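Local coordinates for protein addiction module toxin RelE (Helicobacter pylori, PDB 4LTT) that probably acts as an RNA-cleaving toxin of a type II toxin-antitoxin system, as in other RelE-family members of the YafQ subfamily, at residues 20-25 and 59-64; 31-34 and 39-42; 33-38 and 74-79. All coordinates share one frame; numbering follows the deposited sequence.

Contact 1 (20-25 and 59-64); sequences NGFDDS and CHIKPD
Phe22 and Ile61 meet where the loop between helices 8-19 and 25-35 passes the corner the chain turns at Ile61, and the ring shows how one aromatic side chain can join a loop to the chain just after a strand. From CB the chain runs to CG, which lies anti to the backbone N (chi1 179°); this turns the ring so that its edge approaches 59-64, although the CB bond points to one side. Near the start of the ring, Phe22 CD1 lies 4.4 Å from Lys62 NZ. The ammonium group stands at the ring edge, near its plane, rather than over the pi face as a cation-pi partner would. Further out, Phe22 CE1 approaches Ile61 CG2 at 4.3 Å, and the tip atom reaches the same methyl, with 4.2 Å between Phe22 CZ and Ile61 CG2. The two side chains cross at about a right angle, a loose apolar touch at the rim of the ring. Over one face, offset toward the rim, lies the backbone N of Asp24. The polar link is made by water: one molecule accepts from Lys62 NZ at 2.7 Å and from Asp23 N at 3.0 Å. Leu17, Leu27 and Val65 also touch the Phe22 side chain, joining it to both helices and the sheet. Local motifs frame the pair. Gly21, with positive phi, closes helix 8-19 in a Schellman motif; Asp23 OD1 accepts from Ser25 N in an Asx turn; and Ile61 and Lys62 face Val65 in a classic beta bulge.

Contact 2 (31-34 and 39-42); sequences ILTL and PLDP
The turn that follows the Schellman motif ending helix 25-35 sends the chain back along the helix, and Leu40 settles there against Thr33 and Leu34 of the last helical turn. It illustrates how a loop without regular structure or cross-segment hydrogen bonds can still pack on a helix through one branched side chain. Leu40 divides its work between its two methyls. Leu40 CD2 goes to the threonine, lying 3.8 Å from Thr33 CG2 and 4.0 Å from Thr33 CB. Leu40 CD1 goes to the leucine, 4.0 Å from Leu34 CD2, and that same Leu34 methyl also lies 4.1 Å from the Leu40 branch point, CG. The Leu34 and Leu40 side chains cross at about a right angle, whereas Thr33 and Leu40 meet more obliquely.

In Thr33, OG1 lies beside the backbone N (chi1 -60°) and CG2 anti to it; the hydroxyl is hydrogen-bonded to Glu29 O one turn earlier in the helix, and CG2 faces the loop. Thr33 CG2 also lies 3.7 Å from Pro39 O, the carbonyl just ahead of Leu40. A polar side chain thus keeps its hydrogen bond inside the helix while contributing carbon to the apolar contact. Across the two segments the nearest alpha carbons, those of Thr33 and Leu40, are 7.1 Å apart.

Further along the loop, Asp41 OD2 is hydrogen-bonded to Gln43 N. Leu40 also touches Asp46 and packs on Cys59 of strand 57-60. On the helix side, Leu34 packs on Leu67 and Tyr69 of strand 65-72, and Ile31 on Leu78 of strand 75-82, so the folded-back loop extends the layer that the helix forms over the sheet.

Contact 3 (33-38 and 74-79); sequences TLRKKE and DELILL
Lys37 NZ is joined to Asp74 through water, a useful example of opposite charges coupled without direct contact. One water accepts from Lys37 NZ at 2.8 Å and donates to Asp74 OD1 at 2.7 Å, spanning a gap of 5.0 Å between Lys37 NZ and Asp74 OD1. A second water makes only weak bonds, 3.5 Å from Lys37 NZ and 3.4 Å from Asp74 N.

Beneath it the contact is apolar. Leu76 points at the helix end and delivers a single methyl to two residues: Leu76 CD2 lies 3.7 Å from Leu34 CB and 3.7 Å from Arg35 CG. The methyl thus touches the first carbon of one side chain and the second carbon of the next. Arg35 crosses Leu76 at about a right angle, offering its aliphatic part; a bend at chi3 (69°) then swings the guanidinium away from the line of the CB, CG and CD carbons, and Arg35 NE is hydrogen-bonded to Leu2 O.

Lys37, with positive phi, closes helix 25-35 in a Schellman motif. The strand beneath, 75-82, runs between strands 3-6 and 65-72. Arg35 packs on Leu4 of the first and Leu34 on Tyr69 of the second, while both meet Leu76 between them, so the helix end rests across three neighbouring strands.

How the contacts relate
Contacts 2 and 3 both use Leu34 at the end of helix 25-35, with Thr33 at work in contact 2, and they touch through Ile31 and Leu78, so one helix end serves a loop as well as a strand. Contact 3 is the buried one, with its water bridge at the margin; contacts 1 and 2 are only partly buried. Contact 1 reaches the same sheet as contact 3 but lies on the opposite side of the chain's centre, about 18 Å away between centres. Cys59 packs on Leu40, tying contact 1 to contact 2. Water links a lysine to a backbone amide in contact 1 and to a carboxylate in contact 3, whereas contact 2 rests mainly on methyl groups.

Contact 1 (20-25 and 59-64)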
ATOM      1  N   ASN A  20      10.912   1.335 -13.146  1.00  9.35           N
ATOM      2  CA  ASN A  20      11.958   2.043 -12.463  1.00 10.76           C
ATOM      3  C   ASN A  20      12.775   1.151 -11.542  1.00  9.73           C
ATOM      4  O   ASN A  20      13.439   1.658 -10.649  1.00 12.65           O
ATOM      5  CB  ASN A  20      11.358   3.225 -11.670  1.00 12.88           C
ATOM      6  CG  ASN A  20      10.736   4.319 -12.562  1.00 15.06           C
ATOM      7  OD1 ASN A  20      11.241   4.564 -13.645  1.00 16.98           O
ATOM      8  ND2 ASN A  20       9.771   5.069 -12.038  1.00 17.53           N
ATOM      9  N   GLY A  21      12.707  -0.157 -11.723  1.00  9.51           N
ATOM     10  CA  GLY A  21      13.581  -1.039 -11.002  1.00 10.95           C
ATOM     11  C   GLY A  21      13.050  -1.597  -9.694  1.00  9.19           C
ATOM     12  O   GLY A  21      13.784  -2.187  -8.953  1.00  9.65           O
ATOM     13  N   PHE A  22      11.791  -1.356  -9.363  1.00  9.01           N
ATOM     14  CA  PHE A  22      11.255  -1.821  -8.045  1.00  8.00           C
ATOM     15  C   PHE A  22      11.257  -3.343  -7.956  1.00  7.68           C
ATOM     16  O   PHE A  22      10.865  -4.041  -8.899  1.00  8.39           O
ATOM     17  CB  PHE A  22       9.838  -1.321  -7.998  1.00  8.55           C
ATOM     18  CG  PHE A  22       9.068  -1.705  -6.727  1.00  7.76           C
ATOM     19  CD1 PHE A  22       9.494  -1.224  -5.510  1.00  8.99           C
ATOM     20  CD2 PHE A  22       7.972  -2.528  -6.781  1.00  8.62           C
ATOM     21  CE1 PHE A  22       8.769  -1.526  -4.345  1.00  8.67           C
ATOM     22  CE2 PHE A  22       7.259  -2.818  -5.634  1.00  7.77           C
ATOM     23  CZ  PHE A  22       7.632  -2.302  -4.449  1.00  8.86           C
ATOM     24  N   ASP A  23      11.725  -3.804  -6.799  1.00  8.06           N
ATOM     25  CA  ASP A  23      11.698  -5.197  -6.409  1.00  8.62           C
ATOM     26  C   ASP A  23      10.474  -5.411  -5.483  1.00  8.89           C
ATOM     27  O   ASP A  23      10.481  -4.836  -4.397  1.00  9.95           O
ATOM     28  CB  ASP A  23      13.028  -5.531  -5.712  1.00 10.48           C
ATOM     29  CG  ASP A  23      13.108  -6.960  -5.212  1.00 14.89           C
ATOM     30  OD1 ASP A  23      12.134  -7.632  -4.962  1.00 14.86           O
ATOM     31  OD2 ASP A  23      14.264  -7.447  -4.936  1.00 22.24           O
ATOM     32  N   ASP A  24       9.514  -6.201  -5.867  1.00  7.96           N
ATOM     33  CA  ASP A  24       8.288  -6.351  -5.098  1.00  8.24           C
ATOM     34  C   ASP A  24       8.300  -7.426  -4.043  1.00  8.50           C
ATOM     35  O   ASP A  24       7.243  -7.770  -3.484  1.00  8.10           O
ATOM     36  CB  ASP A  24       7.115  -6.548  -6.083  1.00 10.34           C
ATOM     37  CG  ASP A  24       7.127  -7.869  -6.778  1.00 10.55           C
ATOM     38  OD1 ASP A  24       8.124  -8.613  -6.623  1.00 11.84           O
ATOM     39  OD2 ASP A  24       6.131  -8.180  -7.469  1.00 12.92           O
ATOM     40  N   SER A  25       9.468  -7.951  -3.666  1.00  7.85           N
ATOM     41  CA  SER A  25       9.476  -9.073  -2.738  1.00  8.97           C
ATOM     42  C   SER A  25       8.960  -8.696  -1.362  1.00  7.94           C
ATOM     43  O   SER A  25       8.137  -9.424  -0.772  1.00  8.00           O
ATOM     44  CB  SER A  25      10.809  -9.731  -2.734  1.00 10.86           C
ATOM     45  OG  SER A  25      11.716  -8.946  -2.142  1.00 16.50           O
ATOM     46  N   CYS A  59       1.519   2.138   4.881  1.00  6.96           N
ATOM     47  CA  CYS A  59       2.742   1.568   5.412  1.00  7.14           C
ATOM     48  C   CYS A  59       3.853   1.921   4.427  1.00  7.38           C
ATOM     49  O   CYS A  59       3.623   2.349   3.283  1.00  7.66           O
ATOM     50  CB  CYS A  59       2.622   0.084   5.690  1.00  6.70           C
ATOM     51  SG  CYS A  59       2.348  -0.933   4.260  1.00  7.85           S
ATOM     52  N   HIS A  60       5.067   1.785   4.921  1.00  7.97           N
ATOM     53  CA  HIS A  60       6.270   2.112   4.088  1.00  8.48           C
ATOM     54  C   HIS A  60       6.922   0.861   3.604  1.00  8.92           C
ATOM     55  O   HIS A  60       7.464   0.098   4.433  1.00 12.52           O
ATOM     56  CB  HIS A  60       7.319   2.743   4.943  1.00 12.93           C
ATOM     57  CG  HIS A  60       7.146   4.154   5.195  1.00 19.66           C
ATOM     58  ND1 HIS A  60       6.108   4.662   5.775  1.00 18.07           N
ATOM     59  CD2 HIS A  60       8.072   5.188   5.040  1.00 23.87           C
ATOM     60  CE1 HIS A  60       6.309   5.993   5.952  1.00 22.29           C
ATOM     61  NE2 HIS A  60       7.508   6.280   5.480  1.00 22.46           N
ATOM     62  N   ILE A  61       6.897   0.634   2.335  1.00  8.20           N
ATOM     63  CA  ILE A  61       7.622  -0.515   1.714  1.00 10.30           C
ATOM     64  C   ILE A  61       9.120  -0.208   1.595  1.00 11.30           C
ATOM     65  O   ILE A  61       9.966  -1.075   1.888  1.00 16.12           O
ATOM     66  CB  ILE A  61       6.975  -0.869   0.393  1.00  9.29           C
ATOM     67  CG1 ILE A  61       5.465  -1.074   0.507  1.00  8.76           C
ATOM     68  CG2 ILE A  61       7.657  -2.110  -0.262  1.00 10.82           C
ATOM     69  CD1 ILE A  61       4.980  -2.163   1.432  1.00  9.60           C
ATOM     70  N   LYS A  62       9.415   1.019   1.199  1.00 10.43           N
ATOM     71  CA  LYS A  62      10.759   1.590   1.142  1.00 12.21           C
ATOM     72  C   LYS A  62      10.544   3.056   1.585  1.00 14.62           C
ATOM     73  O   LYS A  62       9.471   3.571   1.567  1.00 14.50           O
ATOM     74  CB  LYS A  62      11.401   1.578  -0.289  1.00 14.32           C
ATOM     75  CG  LYS A  62      11.284   0.246  -0.972  1.00 16.62           C
ATOM     76  CD  LYS A  62      12.437   0.037  -1.940  1.00 23.85           C
ATOM     77  CE  LYS A  62      12.846   1.143  -2.871  1.00 27.65           C
ATOM     78  NZ  LYS A  62      13.299   0.549  -4.187  1.00 28.19           N
ATOM     79  N   PRO A  63      11.653   3.780   1.852  1.00 18.99           N
ATOM     80  CA  PRO A  63      11.424   5.182   2.238  1.00 20.66           C
ATOM     81  C   PRO A  63      10.590   6.038   1.212  1.00 19.03           C
ATOM     82  O   PRO A  63       9.731   6.872   1.632  1.00 24.43           O
ATOM     83  CB  PRO A  63      12.864   5.717   2.481  1.00 24.02           C
ATOM     84  CG  PRO A  63      13.692   4.515   2.725  1.00 22.24           C
ATOM     85  CD  PRO A  63      13.058   3.361   2.009  1.00 21.35           C
ATOM     86  N   ASP A  64      10.765   5.813  -0.093  1.00 14.65           N
ATOM     87  CA  ASP A  64       9.975   6.543  -1.076  1.00 15.70           C
ATOM     88  C   ASP A  64       8.895   5.703  -1.705  1.00 11.29           C
ATOM     89  O   ASP A  64       8.402   6.056  -2.770  1.00 11.13           O
ATOM     90  CB  ASP A  64      10.865   7.088  -2.188  1.00 20.12           C
ATOM     91  CG  ASP A  64      11.705   8.237  -1.741  1.00 25.27           C
ATOM     92  OD1 ASP A  64      11.279   8.968  -0.825  1.00 29.34           O
ATOM     93  OD2 ASP A  64      12.746   8.442  -2.390  1.00 30.95           O
TER
HETATM   94  O   HOH W   1      13.268  -2.041  -4.966  1.00 14.32           O

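Contact 2 (31-34 and 39-42)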
ATOM      1  N   ILE A  31       1.741  -7.680   1.766  1.00  6.08           N
ATOM      2  CA  ILE A  31       0.391  -7.930   1.344  1.00  6.28           C
ATOM      3  C   ILE A  31      -0.131  -9.197   2.005  1.00  5.82           C
ATOM      4  O   ILE A  31      -1.282  -9.231   2.481  1.00  6.18           O
ATOM      5  CB  ILE A  31       0.303  -7.984  -0.201  1.00  6.70           C
ATOM      6  CG1 ILE A  31       0.443  -6.564  -0.771  1.00  7.31           C
ATOM      7  CG2 ILE A  31      -1.009  -8.629  -0.644  1.00  7.58           C
ATOM      8  CD1 ILE A  31       0.703  -6.550  -2.234  1.00  7.86           C
ATOM      9  N   LEU A  32       0.684 -10.262   2.038  1.00  5.77           N
ATOM     10  CA  LEU A  32       0.194 -11.488   2.637  1.00  6.35           C
ATOM     11  C   LEU A  32      -0.124 -11.278   4.129  1.00  6.46           C
ATOM     12  O   LEU A  32      -1.161 -11.766   4.638  1.00  7.09           O
ATOM     13  CB  LEU A  32       1.238 -12.596   2.435  1.00  7.08           C
ATOM     14  CG  LEU A  32       0.821 -13.953   3.079  1.00  7.51           C
ATOM     15  CD1 LEU A  32      -0.435 -14.505   2.458  1.00  8.25           C
ATOM     16  CD2 LEU A  32       2.005 -14.935   2.994  1.00  9.51           C
ATOM     17  N   THR A  33       0.760 -10.583   4.836  1.00  6.25           N
ATOM     18  CA  THR A  33       0.538 -10.297   6.245  1.00  6.88           C
ATOM     19  C   THR A  33      -0.783  -9.536   6.456  1.00  6.07           C
ATOM     20  O   THR A  33      -1.544  -9.897   7.335  1.00  6.41           O
ATOM     21  CB  THR A  33       1.709  -9.470   6.786  1.00  7.41           C
ATOM     22  OG1 THR A  33       2.902 -10.271   6.615  1.00  9.82           O
ATOM     23  CG2 THR A  33       1.576  -9.130   8.241  1.00  8.92           C
ATOM     24  N   LEU A  34      -1.001  -8.501   5.657  1.00  5.50           N
ATOM     25  CA  LEU A  34      -2.250  -7.746   5.746  1.00  6.25           C
ATOM     26  C   LEU A  34      -3.457  -8.597   5.399  1.00  6.33           C
ATOM     27  O   LEU A  34      -4.497  -8.477   6.077  1.00  6.76           O
ATOM     28  CB  LEU A  34      -2.183  -6.554   4.794  1.00  6.23           C
ATOM     29  CG  LEU A  34      -1.175  -5.420   5.190  1.00  6.11           C
ATOM     30  CD1 LEU A  34      -1.096  -4.338   4.126  1.00  6.27           C
ATOM     31  CD2 LEU A  34      -1.504  -4.817   6.562  1.00  6.73           C
ATOM     32  N   PRO A  39      -0.256  -8.043  12.300  1.00 10.00           N
ATOM     33  CA  PRO A  39       0.401  -6.672  12.400  1.00 10.80           C
ATOM     34  C   PRO A  39       1.697  -6.640  11.631  1.00 10.77           C
ATOM     35  O   PRO A  39       2.444  -7.630  11.521  1.00 12.26           O
ATOM     36  CB  PRO A  39       0.591  -6.502  13.906  1.00 12.76           C
ATOM     37  CG  PRO A  39       0.737  -7.900  14.416  1.00 12.01           C
ATOM     38  CD  PRO A  39      -0.189  -8.758  13.591  1.00 11.65           C
ATOM     39  N   LEU A  40       1.998  -5.469  11.088  1.00  9.16           N
ATOM     40  CA  LEU A  40       3.266  -5.266  10.429  1.00  9.96           C
ATOM     41  C   LEU A  40       4.364  -4.879  11.479  1.00 10.82           C
ATOM     42  O   LEU A  40       4.098  -4.298  12.522  1.00 12.89           O
ATOM     43  CB  LEU A  40       3.129  -4.190   9.409  1.00  8.95           C
ATOM     44  CG  LEU A  40       2.240  -4.520   8.224  1.00  9.28           C
ATOM     45  CD1 LEU A  40       2.128  -3.362   7.283  1.00  9.64           C
ATOM     46  CD2 LEU A  40       2.828  -5.691   7.399  1.00 12.57           C
ATOM     47  N   ASP A  41       5.593  -5.258  11.181  1.00 13.23           N
ATOM     48  CA  ASP A  41       6.674  -4.974  12.121  1.00 14.04           C
ATOM     49  C   ASP A  41       7.097  -3.494  11.999  1.00 12.14           C
ATOM     50  O   ASP A  41       6.622  -2.781  11.135  1.00 10.89           O
ATOM     51  CB  ASP A  41       7.794  -5.914  11.918  1.00 16.91           C
ATOM     52  CG  ASP A  41       8.555  -5.600  10.769  1.00 18.96           C
ATOM     53  OD1 ASP A  41       8.571  -6.431   9.860  1.00 23.08           O
ATOM     54  OD2 ASP A  41       9.269  -4.528  10.767  1.00 22.62           O
ATOM     55  N   PRO A  42       7.938  -2.990  12.913  1.00 11.96           N
ATOM     56  CA  PRO A  42       8.059  -1.565  13.087  1.00 12.31           C
ATOM     57  C   PRO A  42       8.685  -0.837  11.937  1.00 10.79           C
ATOM     58  O   PRO A  42       8.394   0.359  11.796  1.00 11.81           O
ATOM     59  CB  PRO A  42       8.943  -1.441  14.370  1.00 14.89           C
ATOM     60  CG  PRO A  42       8.662  -2.689  15.102  1.00 17.80           C
ATOM     61  CD  PRO A  42       8.635  -3.728  14.018  1.00 15.67           C
TER

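Contact 3 (33-38 and 74-79)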
ATOM      1  N   THR A  33       0.760 -10.583   4.836  1.00  6.25           N
ATOM      2  CA  THR A  33       0.538 -10.297   6.245  1.00  6.88           C
ATOM      3  C   THR A  33      -0.783  -9.536   6.456  1.00  6.07           C
ATOM      4  O   THR A  33      -1.544  -9.897   7.335  1.00  6.41           O
ATOM      5  CB  THR A  33       1.709  -9.470   6.786  1.00  7.41           C
ATOM      6  OG1 THR A  33       2.902 -10.271   6.615  1.00  9.82           O
ATOM      7  CG2 THR A  33       1.576  -9.130   8.241  1.00  8.92           C
ATOM      8  N   LEU A  34      -1.001  -8.501   5.657  1.00  5.50           N
ATOM      9  CA  LEU A  34      -2.250  -7.746   5.746  1.00  6.25           C
ATOM     10  C   LEU A  34      -3.457  -8.597   5.399  1.00  6.33           C
ATOM     11  O   LEU A  34      -4.497  -8.477   6.077  1.00  6.76           O
ATOM     12  CB  LEU A  34      -2.183  -6.554   4.794  1.00  6.23           C
ATOM     13  CG  LEU A  34      -1.175  -5.420   5.190  1.00  6.11           C
ATOM     14  CD1 LEU A  34      -1.096  -4.338   4.126  1.00  6.27           C
ATOM     15  CD2 LEU A  34      -1.504  -4.817   6.562  1.00  6.73           C
ATOM     16  N   ARG A  35      -3.374  -9.475   4.408  1.00  6.24           N
ATOM     17  CA  ARG A  35      -4.478 -10.317   4.067  1.00  6.45           C
ATOM     18  C   ARG A  35      -4.830 -11.253   5.181  1.00  6.94           C
ATOM     19  O   ARG A  35      -6.015 -11.662   5.336  1.00  6.98           O
ATOM     20  CB  ARG A  35      -4.134 -11.179   2.832  1.00  6.87           C
ATOM     21  CG  ARG A  35      -4.120 -10.359   1.538  1.00  6.88           C
ATOM     22  CD  ARG A  35      -3.848 -11.203   0.315  1.00  6.56           C
ATOM     23  NE  ARG A  35      -5.012 -12.091   0.066  1.00  7.58           N
ATOM     24  CZ  ARG A  35      -5.020 -13.115  -0.762  1.00 10.00           C
ATOM     25  NH1 ARG A  35      -3.918 -13.472  -1.415  1.00 13.66           N
ATOM     26  NH2 ARG A  35      -6.154 -13.778  -0.924  1.00 11.65           N
ATOM     27  N   LYS A  36      -3.825 -11.609   5.981  1.00  6.62           N
ATOM     28  CA  LYS A  36      -4.035 -12.503   7.113  1.00  8.18           C
ATOM     29  C   LYS A  36      -4.413 -11.750   8.381  1.00  7.83           C
ATOM     30  O   LYS A  36      -4.550 -12.389   9.470  1.00  9.43           O
ATOM     31  CB  LYS A  36      -2.762 -13.327   7.348  1.00  7.52           C
ATOM     32  CG  LYS A  36      -2.503 -14.329   6.243  1.00  9.49           C
ATOM     33  CD  LYS A  36      -1.216 -15.114   6.453  1.00 12.01           C
ATOM     34  CE  LYS A  36      -1.283 -16.080   7.618  1.00 15.66           C
ATOM     35  NZ  LYS A  36      -0.078 -17.009   7.723  1.00 19.44           N
ATOM     36  N   LYS A  37      -4.587 -10.436   8.310  1.00  8.18           N
ATOM     37  CA  LYS A  37      -4.958  -9.634   9.488  1.00  7.94           C
ATOM     38  C   LYS A  37      -3.943  -9.802  10.606  1.00  9.39           C
ATOM     39  O   LYS A  37      -4.326 -10.028  11.785  1.00 10.59           O
ATOM     40  CB  LYS A  37      -6.412  -9.929   9.952  1.00  9.39           C
ATOM     41  CG  LYS A  37      -7.445  -9.554   8.904  1.00  9.83           C
ATOM     42  CD  LYS A  37      -8.852  -9.877   9.414  1.00 13.20           C
ATOM     43  CE  LYS A  37      -9.907  -9.317   8.468  1.00 17.91           C
ATOM     44  NZ  LYS A  37     -11.225  -9.990   8.807  1.00 21.49           N
ATOM     45  N   GLU A  38      -2.690  -9.715  10.237  1.00  8.42           N
ATOM     46  CA  GLU A  38      -1.619  -9.750  11.176  1.00  9.05           C
ATOM     47  C   GLU A  38      -0.871  -8.403  11.147  1.00 10.14           C
ATOM     48  O   GLU A  38      -0.853  -7.708  10.144  1.00  9.86           O
ATOM     49  CB  GLU A  38      -0.640 -10.875  10.865  1.00 10.30           C
ATOM     50  CG  GLU A  38      -1.307 -12.259  11.046  1.00  9.99           C
ATOM     51  CD  GLU A  38      -0.464 -13.430  10.551  1.00 13.62           C
ATOM     52  OE1 GLU A  38       0.532 -13.220   9.904  1.00 16.15           O
ATOM     53  OE2 GLU A  38      -0.924 -14.525  10.784  1.00 16.52           O
ATOM     54  N   ASP A  74     -14.393  -7.872   3.804  1.00 12.68           N
ATOM     55  CA  ASP A  74     -13.674  -9.073   3.376  1.00 10.38           C
ATOM     56  C   ASP A  74     -12.681  -8.887   2.246  1.00  8.38           C
ATOM     57  O   ASP A  74     -12.215  -9.900   1.706  1.00  8.88           O
ATOM     58  CB  ASP A  74     -14.576 -10.267   3.098  1.00 13.71           C
ATOM     59  CG  ASP A  74     -13.899 -11.601   3.514  1.00 14.90           C
ATOM     60  OD1 ASP A  74     -13.233 -11.672   4.547  1.00 17.31           O
ATOM     61  OD2 ASP A  74     -14.058 -12.617   2.766  1.00 19.22           O
ATOM     62  N   GLU A  75     -12.339  -7.646   1.947  1.00  7.50           N
ATOM     63  CA  GLU A  75     -11.291  -7.345   0.974  1.00  7.13           C
ATOM     64  C   GLU A  75     -10.153  -6.604   1.600  1.00  6.81           C
ATOM     65  O   GLU A  75     -10.354  -5.765   2.522  1.00  6.90           O
ATOM     66  CB  GLU A  75     -11.859  -6.510  -0.202  1.00  8.72           C
ATOM     67  CG  GLU A  75     -12.899  -7.215  -1.048  1.00 10.61           C
ATOM     68  CD  GLU A  75     -13.283  -6.321  -2.225  1.00 13.32           C
ATOM     69  OE1 GLU A  75     -13.369  -5.082  -2.121  1.00 14.62           O
ATOM     70  OE2 GLU A  75     -13.427  -6.911  -3.347  1.00 18.67           O
ATOM     71  N   LEU A  76      -8.955  -6.842   1.053  1.00  6.19           N
ATOM     72  CA  LEU A  76      -7.854  -5.942   1.220  1.00  5.65           C
ATOM     73  C   LEU A  76      -7.744  -5.126  -0.048  1.00  5.06           C
ATOM     74  O   LEU A  76      -7.486  -5.692  -1.118  1.00  6.08           O
ATOM     75  CB  LEU A  76      -6.551  -6.742   1.450  1.00  6.10           C
ATOM     76  CG  LEU A  76      -5.297  -5.817   1.473  1.00  5.99           C
ATOM     77  CD1 LEU A  76      -5.346  -4.842   2.623  1.00  7.42           C
ATOM     78  CD2 LEU A  76      -4.094  -6.653   1.602  1.00  6.86           C
ATOM     79  N   ILE A  77      -8.064  -3.847   0.043  1.00  5.86           N
ATOM     80  CA  ILE A  77      -8.045  -2.922  -1.095  1.00  5.95           C
ATOM     81  C   ILE A  77      -6.687  -2.285  -1.165  1.00  5.53           C
ATOM     82  O   ILE A  77      -6.282  -1.602  -0.213  1.00  6.23           O
ATOM     83  CB  ILE A  77      -9.151  -1.867  -0.936  1.00  7.11           C
ATOM     84  CG1 ILE A  77     -10.550  -2.478  -0.894  1.00  8.50           C
ATOM     85  CG2 ILE A  77      -9.081  -0.888  -2.119  1.00  7.67           C
ATOM     86  CD1 ILE A  77     -11.582  -1.525  -0.270  1.00 11.81           C
ATOM     87  N   LEU A  78      -6.011  -2.416  -2.296  1.00  5.40           N
ATOM     88  CA  LEU A  78      -4.772  -1.716  -2.525  1.00  5.70           C
ATOM     89  C   LEU A  78      -5.002  -0.543  -3.418  1.00  5.61           C
ATOM     90  O   LEU A  78      -5.515  -0.699  -4.519  1.00  6.49           O
ATOM     91  CB  LEU A  78      -3.731  -2.652  -3.149  1.00  6.84           C
ATOM     92  CG  LEU A  78      -3.472  -3.952  -2.339  1.00  7.29           C
ATOM     93  CD1 LEU A  78      -2.225  -4.636  -2.883  1.00  9.73           C
ATOM     94  CD2 LEU A  78      -3.207  -3.646  -0.840  1.00  8.25           C
ATOM     95  N   LEU A  79      -4.774   0.658  -2.865  1.00  5.91           N
ATOM     96  CA  LEU A  79      -5.123   1.908  -3.514  1.00  5.87           C
ATOM     97  C   LEU A  79      -3.980   2.576  -4.278  1.00  6.59           C
ATOM     98  O   LEU A  79      -4.157   2.978  -5.443  1.00  7.77           O
ATOM     99  CB  LEU A  79      -5.718   2.868  -2.480  1.00  7.07           C
ATOM    100  CG  LEU A  79      -6.318   4.136  -3.087  1.00  8.09           C
ATOM    101  CD1 LEU A  79      -7.593   3.734  -3.753  1.00 11.59           C
ATOM    102  CD2 LEU A  79      -6.597   5.216  -2.017  1.00 10.16           C
TER
HETATM  103  O   HOH W   2     -13.200 -10.354   6.894  1.00 21.23           O
HETATM  104  O   HOH W   3     -13.191  -7.738   7.005  1.00 24.90           O